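Acyl-CoA dehydrogenase (Geobacillus kaustophilus, PDB 2PG0) probably catalyses the FAD-dependent alpha,beta-dehydrogenation of acyl chains, introducing a double bond, as a member of the acyl-CoA dehydrogenase family. Local coordinates at residues R22-Y33 with E80-L88; I165-T176 with G186-R194. All blocks are in the same frame, centred on the assembly; numbering follows the deposited sequence.

Interaction 1: R22-Y33 with E80-L88; sequences RKFLEKEAYPHY and ELEKVGSSL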
loop_
_atom_site.group_PDB
_atom_site.type_symbol
_atom_site.label_atom_id
_atom_site.label_comp_id
_atom_site.label_asym_id
_atom_site.label_seq_id
_atom_site.Cartn_x
_atom_site.Cartn_y
_atom_site.Cartn_z
ATOM N N ARG A 22 5.855 -36.959 2.613
ATOM C CA ARG A 22 6.101 -36.436 1.265
ATOM C C ARG A 22 6.241 -37.570 0.238
ATOM O O ARG A 22 5.772 -37.451 -0.899
ATOM C CB ARG A 22 7.340 -35.548 1.228
ATOM C CG ARG A 22 7.500 -34.782 -0.090
ATOM C CD ARG A 22 8.851 -34.092 -0.162
ATOM N NE ARG A 22 9.091 -33.209 0.982
ATOM C CZ ARG A 22 8.678 -31.947 1.065
ATOM N NH1 ARG A 22 7.977 -31.399 0.077
ATOM N NH2 ARG A 22 8.957 -31.234 2.145
ATOM N N LYS A 23 6.879 -38.667 0.648
ATOM C CA LYS A 23 7.027 -39.828 -0.237
ATOM C C LYS A 23 5.664 -40.415 -0.613
ATOM O O LYS A 23 5.428 -40.759 -1.773
ATOM C CB LYS A 23 7.913 -40.896 0.399
ATOM C CG LYS A 23 8.297 -42.012 -0.568
ATOM C CD LYS A 23 9.358 -42.927 0.026
ATOM C CE LYS A 23 9.859 -43.907 -1.029
ATOM N NZ LYS A 23 11.216 -44.434 -0.682
ATOM N N PHE A 24 4.775 -40.514 0.371
ATOM C CA PHE A 24 3.398 -40.941 0.142
ATOM C C PHE A 24 2.700 -40.022 -0.875
ATOM O O PHE A 24 2.096 -40.494 -1.846
ATOM C CB PHE A 24 2.639 -40.980 1.471
ATOM C CG PHE A 24 1.174 -41.277 1.337
ATOM C CD1 PHE A 24 0.720 -42.593 1.232
ATOM C CD2 PHE A 24 0.240 -40.242 1.334
ATOM C CE1 PHE A 24 -0.642 -42.869 1.113
ATOM C CE2 PHE A 24 -1.124 -40.510 1.216
ATOM C CZ PHE A 24 -1.570 -41.830 1.106
ATOM N N LEU A 25 2.803 -38.714 -0.656
ATOM C CA LEU A 25 2.138 -37.732 -1.519
ATOM C C LEU A 25 2.708 -37.679 -2.931
ATOM O O LEU A 25 1.978 -37.428 -3.893
ATOM C CB LEU A 25 2.192 -36.332 -0.886
ATOM C CG LEU A 25 1.456 -36.158 0.446
ATOM C CD1 LEU A 25 1.669 -34.732 0.960
ATOM C CD2 LEU A 25 -0.034 -36.480 0.309
ATOM N N GLU A 26 4.014 -37.901 -3.057
ATOM C CA GLU A 26 4.654 -37.908 -4.370
ATOM C C GLU A 26 4.057 -38.974 -5.291
ATOM O O GLU A 26 4.019 -38.792 -6.507
ATOM C CB GLU A 26 6.175 -38.051 -4.251
ATOM C CG GLU A 26 6.875 -36.701 -4.025
ATOM C CD GLU A 26 8.327 -36.829 -3.562
ATOM O OE1 GLU A 26 8.797 -37.968 -3.336
ATOM O OE2 GLU A 26 9.003 -35.776 -3.417
ATOM N N LYS A 27 3.587 -40.073 -4.699
ATOM C CA LYS A 27 2.908 -41.127 -5.453
ATOM C C LYS A 27 1.392 -40.912 -5.557
ATOM O O LYS A 27 0.816 -41.054 -6.639
ATOM C CB LYS A 27 3.192 -42.492 -4.828
ATOM C CG LYS A 27 2.483 -43.650 -5.537
ATOM C CD LYS A 27 2.886 -45.007 -4.987
ATOM C CE LYS A 27 2.351 -45.244 -3.580
ATOM N NZ LYS A 27 2.826 -46.559 -3.044
ATOM N N GLU A 28 0.762 -40.573 -4.429
ATOM C CA GLU A 28 -0.701 -40.601 -4.303
ATOM C C GLU A 28 -1.437 -39.287 -4.566
ATOM O O GLU A 28 -2.647 -39.304 -4.830
ATOM C CB GLU A 28 -1.111 -41.119 -2.920
ATOM C CG GLU A 28 -0.659 -42.539 -2.600
ATOM C CD GLU A 28 -1.425 -43.612 -3.368
ATOM O OE1 GLU A 28 -2.303 -43.276 -4.188
ATOM O OE2 GLU A 28 -1.153 -44.806 -3.135
ATOM N N ALA A 29 -0.725 -38.169 -4.502
ATOM C CA ALA A 29 -1.384 -36.857 -4.548
ATOM C C ALA A 29 -0.897 -35.961 -5.680
ATOM O O ALA A 29 -1.696 -35.508 -6.508
ATOM C CB ALA A 29 -1.251 -36.151 -3.193
ATOM N N TYR A 30 0.409 -35.698 -5.714
ATOM C CA TYR A 30 0.980 -34.786 -6.704
ATOM C C TYR A 30 0.580 -35.122 -8.156
ATOM O O TYR A 30 0.136 -34.233 -8.895
ATOM C CB TYR A 30 2.508 -34.714 -6.564
ATOM C CG TYR A 30 3.009 -33.800 -5.469
ATOM C CD1 TYR A 30 3.441 -34.318 -4.244
ATOM C CD2 TYR A 30 3.069 -32.422 -5.661
ATOM C CE1 TYR A 30 3.923 -33.484 -3.244
ATOM C CE2 TYR A 30 3.539 -31.579 -4.663
ATOM C CZ TYR A 30 3.963 -32.118 -3.457
ATOM O OH TYR A 30 4.438 -31.300 -2.467
ATOM N N PRO A 31 0.725 -36.400 -8.568
ATOM C CA PRO A 31 0.415 -36.682 -9.974
ATOM C C PRO A 31 -1.077 -36.750 -10.295
ATOM O O PRO A 31 -1.440 -36.675 -11.478
ATOM C CB PRO A 31 1.047 -38.060 -10.215
ATOM C CG PRO A 31 1.775 -38.437 -8.943
ATOM C CD PRO A 31 1.172 -37.612 -7.856
ATOM N N HIS A 32 -1.911 -36.913 -9.268
ATOM C CA HIS A 32 -3.370 -37.089 -9.406
ATOM C C HIS A 32 -4.149 -35.776 -9.241
ATOM O O HIS A 32 -5.340 -35.716 -9.559
ATOM C CB HIS A 32 -3.908 -38.024 -8.317
ATOM C CG HIS A 32 -3.382 -39.424 -8.372
ATOM N ND1 HIS A 32 -4.151 -40.487 -8.795
ATOM C CD2 HIS A 32 -2.185 -39.945 -8.010
ATOM C CE1 HIS A 32 -3.445 -41.601 -8.705
ATOM N NE2 HIS A 32 -2.243 -41.298 -8.243
ATOM N N TYR A 33 -3.498 -34.753 -8.694
ATOM C CA TYR A 33 -4.209 -33.548 -8.247
ATOM C C TYR A 33 -5.035 -32.888 -9.353
ATOM O O TYR A 33 -6.191 -32.528 -9.124
ATOM C CB TYR A 33 -3.233 -32.550 -7.630
ATOM C CG TYR A 33 -3.886 -31.393 -6.902
ATOM C CD1 TYR A 33 -4.252 -31.511 -5.560
ATOM C CD2 TYR A 33 -4.122 -30.175 -7.549
ATOM C CE1 TYR A 33 -4.840 -30.445 -4.879
ATOM C CE2 TYR A 33 -4.708 -29.099 -6.871
ATOM C CZ TYR A 33 -5.061 -29.246 -5.543
ATOM O OH TYR A 33 -5.632 -28.201 -4.864
ATOM N N GLU A 80 2.504 -30.156 4.208
ATOM C CA GLU A 80 2.788 -31.023 3.066
ATOM C C GLU A 80 1.597 -31.171 2.112
ATOM O O GLU A 80 1.774 -31.238 0.897
ATOM C CB GLU A 80 3.326 -32.387 3.526
ATOM C CG GLU A 80 4.734 -32.315 4.155
ATOM C CD GLU A 80 5.770 -31.619 3.274
ATOM O OE1 GLU A 80 5.865 -31.951 2.079
ATOM O OE2 GLU A 80 6.507 -30.752 3.789
ATOM N N LEU A 81 0.389 -31.198 2.659
ATOM C CA LEU A 81 -0.812 -31.260 1.825
ATOM C C LEU A 81 -1.015 -29.964 1.024
ATOM O O LEU A 81 -1.419 -30.009 -0.140
ATOM C CB LEU A 81 -2.046 -31.576 2.671
ATOM C CG LEU A 81 -2.191 -33.025 3.151
ATOM C CD1 LEU A 81 -3.339 -33.125 4.130
ATOM C CD2 LEU A 81 -2.391 -34.005 1.986
ATOM N N GLU A 82 -0.742 -28.819 1.645
ATOM C CA GLU A 82 -0.834 -27.536 0.939
ATOM C C GLU A 82 0.199 -27.449 -0.179
ATOM O O GLU A 82 -0.072 -26.886 -1.242
ATOM C CB GLU A 82 -0.711 -26.348 1.900
ATOM C CG GLU A 82 -0.978 -24.965 1.254
ATOM C CD GLU A 82 -2.416 -24.796 0.735
ATOM O OE1 GLU A 82 -3.358 -25.391 1.306
ATOM O OE2 GLU A 82 -2.611 -24.047 -0.244
ATOM N N LYS A 83 1.374 -28.030 0.049
ATOM C CA LYS A 83 2.391 -28.099 -0.994
ATOM C C LYS A 83 1.868 -28.800 -2.246
ATOM O O LYS A 83 2.275 -28.470 -3.360
ATOM C CB LYS A 83 3.669 -28.755 -0.469
ATOM C CG LYS A 83 4.444 -27.836 0.475
ATOM C CD LYS A 83 5.673 -28.509 1.048
ATOM C CE LYS A 83 6.238 -27.711 2.211
ATOM N NZ LYS A 83 7.494 -28.348 2.729
ATOM N N VAL A 84 0.961 -29.759 -2.056
ATOM C CA VAL A 84 0.239 -30.356 -3.180
ATOM C C VAL A 84 -0.800 -29.349 -3.699
ATOM O O VAL A 84 -0.721 -28.903 -4.844
ATOM C CB VAL A 84 -0.432 -31.705 -2.817
ATOM C CG1 VAL A 84 -1.104 -32.332 -4.053
ATOM C CG2 VAL A 84 0.593 -32.682 -2.197
ATOM N N GLY A 85 -1.756 -28.987 -2.850
ATOM C CA GLY A 85 -2.747 -27.963 -3.226
ATOM C C GLY A 85 -3.812 -27.712 -2.179
ATOM O O GLY A 85 -4.076 -28.561 -1.325
ATOM N N SER A 86 -4.443 -26.542 -2.276
ATOM C CA SER A 86 -5.434 -26.098 -1.299
ATOM C C SER A 86 -6.704 -26.944 -1.276
ATOM O O SER A 86 -7.450 -26.903 -0.304
ATOM C CB SER A 86 -5.802 -24.628 -1.569
ATOM O OG SER A 86 -4.653 -23.810 -1.524
ATOM N N SER A 87 -6.966 -27.708 -2.335
ATOM C CA SER A 87 -8.144 -28.584 -2.342
ATOM C C SER A 87 -8.048 -29.700 -1.309
ATOM O O SER A 87 -9.039 -30.363 -1.013
ATOM C CB SER A 87 -8.421 -29.146 -3.739
ATOM O OG SER A 87 -8.956 -28.144 -4.593
ATOM N N LEU A 88 -6.856 -29.888 -0.752
ATOM C CA LEU A 88 -6.640 -30.892 0.287
ATOM C C LEU A 88 -6.958 -30.415 1.713
ATOM O O LEU A 88 -6.748 -31.159 2.685
ATOM C CB LEU A 88 -5.216 -31.437 0.183
ATOM C CG LEU A 88 -5.089 -32.447 -0.966
ATOM C CD1 LEU A 88 -3.642 -32.559 -1.406
ATOM C CD2 LEU A 88 -5.665 -33.821 -0.598
HETATM O O HOH W 1 4.134 -32.324 0.028
HETATM O O HOH W 2 -7.026 -26.526 -5.928
#

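Interaction 2: I165-T176 with G186-R194; sequences IHADLIVVACKT and GISLLVVER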
loop_
_atom_site.group_PDB
_atom_site.type_symbol
_atom_site.label_atom_id
_atom_site.label_comp_id
_atom_site.label_asym_id
_atom_site.label_seq_id
_atom_site.Cartn_x
_atom_site.Cartn_y
_atom_site.Cartn_z
ATOM N N ILE A 165 -19.908 -33.187 0.451
ATOM C CA ILE A 165 -20.375 -34.417 -0.199
ATOM C C ILE A 165 -19.884 -35.674 0.530
ATOM O O ILE A 165 -20.680 -36.571 0.810
ATOM C CB ILE A 165 -20.010 -34.457 -1.713
ATOM C CG1 ILE A 165 -20.580 -33.235 -2.450
ATOM C CG2 ILE A 165 -20.473 -35.782 -2.377
ATOM C CD1 ILE A 165 -22.090 -33.010 -2.267
ATOM N N HIS A 166 -18.591 -35.730 0.852
ATOM C CA HIS A 166 -18.012 -36.932 1.468
ATOM C C HIS A 166 -18.418 -37.170 2.921
ATOM O O HIS A 166 -18.459 -38.317 3.369
ATOM C CB HIS A 166 -16.478 -36.915 1.393
ATOM C CG HIS A 166 -15.920 -37.380 0.086
ATOM N ND1 HIS A 166 -16.536 -38.335 -0.698
ATOM C CD2 HIS A 166 -14.778 -37.042 -0.561
ATOM C CE1 HIS A 166 -15.808 -38.546 -1.781
ATOM N NE2 HIS A 166 -14.733 -37.777 -1.719
ATOM N N ALA A 167 -18.702 -36.094 3.659
ATOM C CA ALA A 167 -18.858 -36.186 5.111
ATOM C C ALA A 167 -19.947 -37.167 5.549
ATOM O O ALA A 167 -21.080 -37.128 5.057
ATOM C CB ALA A 167 -19.097 -34.811 5.723
ATOM N N ASP A 168 -19.569 -38.049 6.468
ATOM C CA ASP A 168 -20.455 -39.059 7.043
ATOM C C ASP A 168 -20.938 -38.640 8.424
ATOM O O ASP A 168 -21.954 -39.146 8.920
ATOM C CB ASP A 168 -19.705 -40.387 7.156
ATOM C CG ASP A 168 -19.032 -40.783 5.862
ATOM O OD1 ASP A 168 -19.753 -41.147 4.909
ATOM O OD2 ASP A 168 -17.782 -40.722 5.800
ATOM N N LEU A 169 -20.180 -37.745 9.051
ATOM C CA LEU A 169 -20.500 -37.168 10.350
ATOM C C LEU A 169 -20.401 -35.655 10.220
ATOM O O LEU A 169 -19.346 -35.138 9.869
ATOM C CB LEU A 169 -19.493 -37.621 11.412
ATOM C CG LEU A 169 -19.460 -39.056 11.937
ATOM C CD1 LEU A 169 -18.485 -39.109 13.104
ATOM C CD2 LEU A 169 -20.840 -39.531 12.383
ATOM N N ILE A 170 -21.487 -34.945 10.495
ATOM C CA ILE A 170 -21.454 -33.486 10.397
ATOM C C ILE A 170 -21.785 -32.872 11.759
ATOM O O ILE A 170 -22.852 -33.124 12.314
ATOM C CB ILE A 170 -22.400 -32.947 9.272
ATOM C CG1 ILE A 170 -22.108 -33.612 7.917
ATOM C CG2 ILE A 170 -22.266 -31.433 9.128
ATOM C CD1 ILE A 170 -22.885 -34.920 7.668
ATOM N N VAL A 171 -20.852 -32.096 12.305
ATOM C CA VAL A 171 -21.113 -31.334 13.529
ATOM C C VAL A 171 -21.927 -30.083 13.156
ATOM O O VAL A 171 -21.421 -29.176 12.490
ATOM C CB VAL A 171 -19.814 -30.964 14.273
ATOM C CG1 VAL A 171 -20.122 -30.109 15.508
ATOM C CG2 VAL A 171 -19.028 -32.233 14.668
ATOM N N VAL A 172 -23.193 -30.057 13.573
ATOM C CA VAL A 172 -24.129 -29.001 13.161
ATOM C C VAL A 172 -24.463 -28.035 14.306
ATOM O O VAL A 172 -24.911 -28.458 15.374
ATOM C CB VAL A 172 -25.433 -29.592 12.551
ATOM C CG1 VAL A 172 -26.389 -28.480 12.101
ATOM C CG2 VAL A 172 -25.105 -30.515 11.375
ATOM N N ALA A 173 -24.239 -26.741 14.070
ATOM C CA ALA A 173 -24.635 -25.705 15.028
ATOM C C ALA A 173 -26.090 -25.333 14.763
ATOM O O ALA A 173 -26.446 -24.934 13.657
ATOM C CB ALA A 173 -23.727 -24.474 14.915
ATOM N N CYS A 174 -26.935 -25.487 15.777
ATOM C CA CYS A 174 -28.365 -25.231 15.614
ATOM C C CYS A 174 -28.956 -24.601 16.865
ATOM O O CYS A 174 -28.360 -24.660 17.937
ATOM C CB CYS A 174 -29.098 -26.528 15.282
ATOM S SG CYS A 174 -28.678 -27.857 16.403
ATOM N N LYS A 175 -30.124 -23.981 16.723
ATOM C CA LYS A 175 -30.785 -23.376 17.868
ATOM C C LYS A 175 -31.779 -24.350 18.495
ATOM O O LYS A 175 -32.841 -24.622 17.936
ATOM C CB LYS A 175 -31.450 -22.047 17.488
ATOM C CG LYS A 175 -30.450 -20.926 17.186
ATOM C CD LYS A 175 -31.010 -19.561 17.569
ATOM C CE LYS A 175 -30.065 -18.425 17.180
ATOM N NZ LYS A 175 -28.768 -18.507 17.897
ATOM N N THR A 176 -31.396 -24.900 19.645
ATOM C CA THR A 176 -32.289 -25.747 20.440
ATOM C C THR A 176 -33.289 -24.905 21.247
ATOM O O THR A 176 -34.333 -25.402 21.677
ATOM C CB THR A 176 -31.505 -26.685 21.378
ATOM O OG1 THR A 176 -30.433 -25.964 21.998
ATOM C CG2 THR A 176 -30.940 -27.867 20.596
ATOM N N GLY A 186 -28.831 -20.078 23.033
ATOM C CA GLY A 186 -29.756 -21.065 22.491
ATOM C C GLY A 186 -29.124 -22.009 21.482
ATOM O O GLY A 186 -29.825 -22.804 20.858
ATOM N N ILE A 187 -27.803 -21.922 21.328
ATOM C CA ILE A 187 -27.076 -22.725 20.340
ATOM C C ILE A 187 -26.492 -24.005 20.948
ATOM O O ILE A 187 -25.936 -23.995 22.048
ATOM C CB ILE A 187 -25.955 -21.914 19.628
ATOM C CG1 ILE A 187 -26.540 -20.712 18.883
ATOM C CG2 ILE A 187 -25.172 -22.802 18.653
ATOM C CD1 ILE A 187 -25.487 -19.738 18.332
ATOM N N SER A 188 -26.629 -25.098 20.202
ATOM C CA SER A 188 -26.103 -26.397 20.588
ATOM C C SER A 188 -25.397 -27.038 19.410
ATOM O O SER A 188 -25.666 -26.692 18.259
ATOM C CB SER A 188 -27.240 -27.308 21.043
ATOM O OG SER A 188 -27.883 -26.775 22.185
ATOM N N LEU A 189 -24.498 -27.972 19.699
ATOM C CA LEU A 189 -23.855 -28.762 18.653
ATOM C C LEU A 189 -24.479 -30.151 18.595
ATOM O O LEU A 189 -24.594 -30.831 19.607
ATOM C CB LEU A 189 -22.336 -28.838 18.855
ATOM C CG LEU A 189 -21.582 -27.500 18.899
ATOM C CD1 LEU A 189 -20.078 -27.729 18.987
ATOM C CD2 LEU A 189 -21.935 -26.603 17.707
ATOM N N LEU A 190 -24.896 -30.547 17.400
ATOM C CA LEU A 190 -25.558 -31.822 17.190
ATOM C C LEU A 190 -24.871 -32.565 16.042
ATOM O O LEU A 190 -24.703 -32.017 14.953
ATOM C CB LEU A 190 -27.041 -31.575 16.890
ATOM C CG LEU A 190 -28.034 -32.726 16.718
ATOM C CD1 LEU A 190 -28.157 -33.560 17.989
ATOM C CD2 LEU A 190 -29.386 -32.163 16.328
ATOM N N VAL A 191 -24.457 -33.804 16.294
ATOM C CA VAL A 191 -23.819 -34.615 15.254
ATOM C C VAL A 191 -24.881 -35.234 14.345
ATOM O O VAL A 191 -25.773 -35.952 14.814
ATOM C CB VAL A 191 -22.904 -35.719 15.862
ATOM C CG1 VAL A 191 -22.330 -36.615 14.767
ATOM C CG2 VAL A 191 -21.794 -35.096 16.696
ATOM N N VAL A 192 -24.795 -34.948 13.049
ATOM C CA VAL A 192 -25.733 -35.514 12.083
ATOM C C VAL A 192 -25.015 -36.550 11.229
ATOM O O VAL A 192 -23.993 -36.260 10.608
ATOM C CB VAL A 192 -26.405 -34.431 11.204
ATOM C CG1 VAL A 192 -27.314 -35.065 10.145
ATOM C CG2 VAL A 192 -27.210 -33.469 12.075
ATOM N N GLU A 193 -25.558 -37.762 11.209
ATOM C CA GLU A 193 -24.934 -38.869 10.494
ATOM C C GLU A 193 -25.493 -38.999 9.082
ATOM O O GLU A 193 -26.616 -38.582 8.811
ATOM C CB GLU A 193 -25.113 -40.171 11.284
ATOM C CG GLU A 193 -24.416 -40.156 12.633
ATOM C CD GLU A 193 -24.643 -41.420 13.441
ATOM O OE1 GLU A 193 -25.808 -41.694 13.802
ATOM O OE2 GLU A 193 -23.651 -42.131 13.726
ATOM N N ARG A 194 -24.697 -39.571 8.179
ATOM C CA ARG A 194 -25.139 -39.860 6.817
ATOM C C ARG A 194 -26.445 -40.670 6.851
ATOM O O ARG A 194 -26.662 -41.449 7.774
ATOM C CB ARG A 194 -24.045 -40.624 6.054
ATOM C CG ARG A 194 -24.423 -41.034 4.626
ATOM C CD ARG A 194 -23.267 -41.712 3.885
ATOM N NE ARG A 194 -22.168 -40.788 3.589
ATOM C CZ ARG A 194 -22.157 -39.900 2.595
ATOM N NH1 ARG A 194 -23.194 -39.784 1.774
ATOM N NH2 ARG A 194 -21.099 -39.113 2.421
HETATM O O HOH W 3 -22.788 -37.693 -0.331
#

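Interaction 1: R22-Y33 with E80-L88
Val84 wedges its two methyls between the rings of Tyr30 and Tyr33. CG2 sits over a face of the Tyr30 ring in a CH-pi contact, 3.7 Å from the ring centroid and 16° off its normal, while CG1 meets Tyr33 CD1 at 3.6 Å and rests on small Ala29. One turn earlier, Leu25 CD2 touches Leu81 CD2 at 3.8 Å, so branched side chains fill the seam between the two nearly parallel helices. Tyr33 turns CG anti to the backbone N (chi1 -169°), which carries Tyr33 OH past Gly85, where it accepts a hydrogen bond from Ser87 N at 2.9 Å. Gly85, with no side chain, lets the ring come close: Gly85 CA is 3.5 Å from Tyr33 CZ.

At the Arg22 end, the Glu80 carboxylate stands steeply over one face of the Arg22 guanidinium, the two planes 76° apart. Arg22 NH1 and Glu80 OE1 are 3.0 Å apart, but no N-H points at the oxygen, so the attraction is of charge alone. Lys83 NZ bonds Glu80 OE2 at 2.8 Å, and Arg18 pairs with the same oxygen. A water accepts a hydrogen bond from Tyr30 OH and donates to Glu80 O and Glu80 OE1. Farther out, Arg357 and Arg358 bond carbonyls at the end of helix 71-84. With Arg22, Lys83 and Arg18 round it, the Glu80 carboxylate is likely to stay ionised, its charge shared among three cations.

Interaction 2: I165-T176 with G186-R194
Arg194 runs out extended from its backbone (chi1 178°) and then bends at chi3 (-68°), a shape that swings its guanidinium beside Asp168 and back along residues 165-168. This closes one end of an antiparallel beta hairpin, strands 169-175 and 187-193, in the middle domain of the acyl-CoA dehydrogenase fold. Arg194 NE meets the anti side of Asp168 OD1 at 2.8 Å in a nearly straight bond (166°), a salt bridge within the guanidinium plane. The second oxygen, Asp168 OD2, pairs with Arg44. Arg194 NH2 reaches on to Ile165 O at 3.0 Å, on a lone pair of that carbonyl, and more weakly to His166 O; a water joins Ile165 O to NH1. The length of arginine and its several N-H groups suit it to serve a carboxylate and backbone carbonyls together. A leucine here would probably leave Asp168 OD1 without this cation and Ile165 O without its N-H donor, setting this segment freer to move.

Between the ends, paired backbone bonds join Ile170 with Val192, Val172 with Leu190 and Cys174 with Ser188. Beta-branched valines suit these extended backbones: Val172 CG2 packs on Val192 CG2 at 3.7 Å, and both lean on Phe220 of strand 216-220. The other face carries Val171 and Ala173, whose side chains lie near the FAD-binding residues Ile127 and Met129; small Ala173 takes Leu189 CD2 at 3.9 Å from its CB. Strand 125-128 pairs in parallel with the other edge of 169-175. At the other end of the hairpin Ser188 OG, also bonded by Gly235 N, lies 2.7 Å from Thr176 OG1, and either hydroxyl could be the donor.

Overall arrangement
Both contacts are largely buried, yet they build different domains: interaction 1 joins two helices of the N-terminal domain, interaction 2 two neighbouring strands of the middle domain. Their centres are 29 Å apart and their nearest atoms about 9 Å, without touching. The helices meet through side chains, with aromatic and aliphatic packing inside and a charge cluster at one end, where Arg22 and Lys83 are partly exposed. In the hairpin the backbone does most of the bonding, side chains serve the two sheet faces, and ion pairing is confined to one end. Each comes near the cofactor without resting on it: the side chains of Ser86 and Ala173 are about 9 and 8 Å from a bound FAD.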